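Local atomic coordinates of putative GAF sensor protein (Burkholderia vietnamiensis, PDB entry 5HL6), a protein that probably reduces free L-methionine (R)-S-oxide, as a GAF-domain member of the free methionine sulfoxide reductase family. Residues F150-E153 against D154-G157. Numbering follows the deposited sequence.
Sequences FDDE and DRSG
The chain is extended at Phe150 and Asp151, then winds into the first turns of helix 152-176, where Asp151 and Asp154 form a capping box. This is the last helix of this GAF-family chain. Arg155 N bonds to Asp151 O, Ser156 N to Asp152 O, and Gly157 N to Glu153 O at 2.8 Å. In the box, Asp151 OD1 accepts from Asp154 N at 3.1 Å, nearly along its C-O axis. The Asp151 carboxylate turns back over the helix start because CG sits between the backbone N and the carbonyl carbon (chi1 57°). The same OD1 takes a weak bond from Glu153 N. In return, Asp154 OD2 receives Asp151 N through its anti lone pair, in a fairly straight bond (163°). This brings two acceptors, Asp151 OD1 and Asp154 OD2, within 3.3 Å. Lys20 forms salt bridges to both carboxylates and probably offsets their repulsion. Asp154 OD1 also bonds to the hydroxyl of Tyr24, so both oxygens of this buried side chain are satisfied. Asp154 CB meets the edge of the Phe150 ring, 4.0 Å from CD1. That ring packs on strands 123-130 and 136-144, joining the helix start to the sheet. One turn after Asp152, Arg155 folds its chain so that NE and NH1 both face the Asp152 carboxylate in a salt bridge. The carboxylate and guanidinium planes are 44° apart. Arg155 NH1 reaches Asp152 OD2 at 3.0 Å, on its syn side. Arg155 NE meets Asp152 OD1 at 2.9 Å, from above the carboxylate plane.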
loop_
_atom_site.group_PDB
_atom_site.type_symbol
_atom_site.label_atom_id
_atom_site.label_comp_id
_atom_site.label_asym_id
_atom_site.label_seq_id
_atom_site.Cartn_x
_atom_site.Cartn_y
_atom_site.Cartn_z
ATOM N N PHE B 150 -1.662 10.523 -19.568
ATOM C CA PHE B 150 -3.095 10.330 -19.378
ATOM C C PHE B 150 -3.886 11.244 -20.307
ATOM O O PHE B 150 -3.692 12.466 -20.306
ATOM C CB PHE B 150 -3.491 10.589 -17.920
ATOM C CG PHE B 150 -2.664 9.822 -16.924
ATOM C CD1 PHE B 150 -2.826 8.454 -16.780
ATOM C CD2 PHE B 150 -1.722 10.469 -16.134
ATOM C CE1 PHE B 150 -2.061 7.744 -15.868
ATOM C CE2 PHE B 150 -0.951 9.765 -15.224
ATOM C CZ PHE B 150 -1.123 8.403 -15.090
ATOM N N ASP B 151 -4.783 10.649 -21.093
ATOM C CA ASP B 151 -5.700 11.373 -21.956
ATOM C C ASP B 151 -7.127 11.163 -21.460
ATOM O O ASP B 151 -7.361 10.589 -20.389
ATOM C CB ASP B 151 -5.525 10.936 -23.416
ATOM C CG ASP B 151 -5.719 9.436 -23.620
ATOM O OD1 ASP B 151 -6.565 8.823 -22.931
ATOM O OD2 ASP B 151 -5.027 8.867 -24.490
ATOM N N ASP B 152 -8.099 11.614 -22.257
ATOM C CA ASP B 152 -9.483 11.523 -21.814
ATOM C C ASP B 152 -9.966 10.082 -21.692
ATOM O O ASP B 152 -10.910 9.821 -20.935
ATOM C CB ASP B 152 -10.399 12.299 -22.756
ATOM C CG ASP B 152 -11.723 12.633 -22.110
ATOM O OD1 ASP B 152 -11.705 13.198 -20.993
ATOM O OD2 ASP B 152 -12.776 12.302 -22.698
ATOM N N GLU B 153 -9.348 9.145 -22.418
ATOM C CA GLU B 153 -9.678 7.735 -22.233
ATOM C C GLU B 153 -9.191 7.236 -20.882
ATOM O O GLU B 153 -9.880 6.451 -20.221
ATOM C CB GLU B 153 -9.073 6.895 -23.358
ATOM C CG GLU B 153 -9.807 6.976 -24.680
ATOM C CD GLU B 153 -9.221 6.035 -25.713
ATOM O OE1 GLU B 153 -8.065 6.259 -26.135
ATOM O OE2 GLU B 153 -9.908 5.059 -26.089
ATOM N N ASP B 154 -8.003 7.675 -20.457
ATOM C CA ASP B 154 -7.553 7.362 -19.105
ATOM C C ASP B 154 -8.442 8.035 -18.072
ATOM O O ASP B 154 -8.708 7.468 -17.005
ATOM C CB ASP B 154 -6.099 7.792 -18.909
ATOM C CG ASP B 154 -5.137 6.993 -19.751
ATOM O OD1 ASP B 154 -5.040 5.768 -19.523
ATOM O OD2 ASP B 154 -4.475 7.590 -20.635
ATOM N N ARG B 155 -8.898 9.254 -18.367
ATOM C CA ARG B 155 -9.823 9.938 -17.469
ATOM C C ARG B 155 -11.086 9.109 -17.259
ATOM O O ARG B 155 -11.491 8.854 -16.119
ATOM C CB ARG B 155 -10.159 11.321 -18.029
ATOM C CG ARG B 155 -10.919 12.230 -17.071
ATOM C CD ARG B 155 -12.426 12.049 -17.179
ATOM N NE ARG B 155 -12.897 12.164 -18.558
ATOM C CZ ARG B 155 -14.102 11.779 -18.970
ATOM N NH1 ARG B 155 -14.443 11.921 -20.244
ATOM N NH2 ARG B 155 -14.966 11.250 -18.110
ATOM N N SER B 156 -11.712 8.671 -18.354
ATOM C CA SER B 156 -12.908 7.838 -18.255
ATOM C C SER B 156 -12.600 6.507 -17.585
ATOM O O SER B 156 -13.399 6.006 -16.783
ATOM C CB SER B 156 -13.494 7.599 -19.642
ATOM O OG SER B 156 -13.926 8.814 -20.220
ATOM N N GLY B 157 -11.452 5.914 -17.915
ATOM C CA GLY B 157 -11.106 4.623 -17.343
ATOM C C GLY B 157 -10.845 4.697 -15.851
ATOM O O GLY B 157 -11.340 3.866 -15.081
#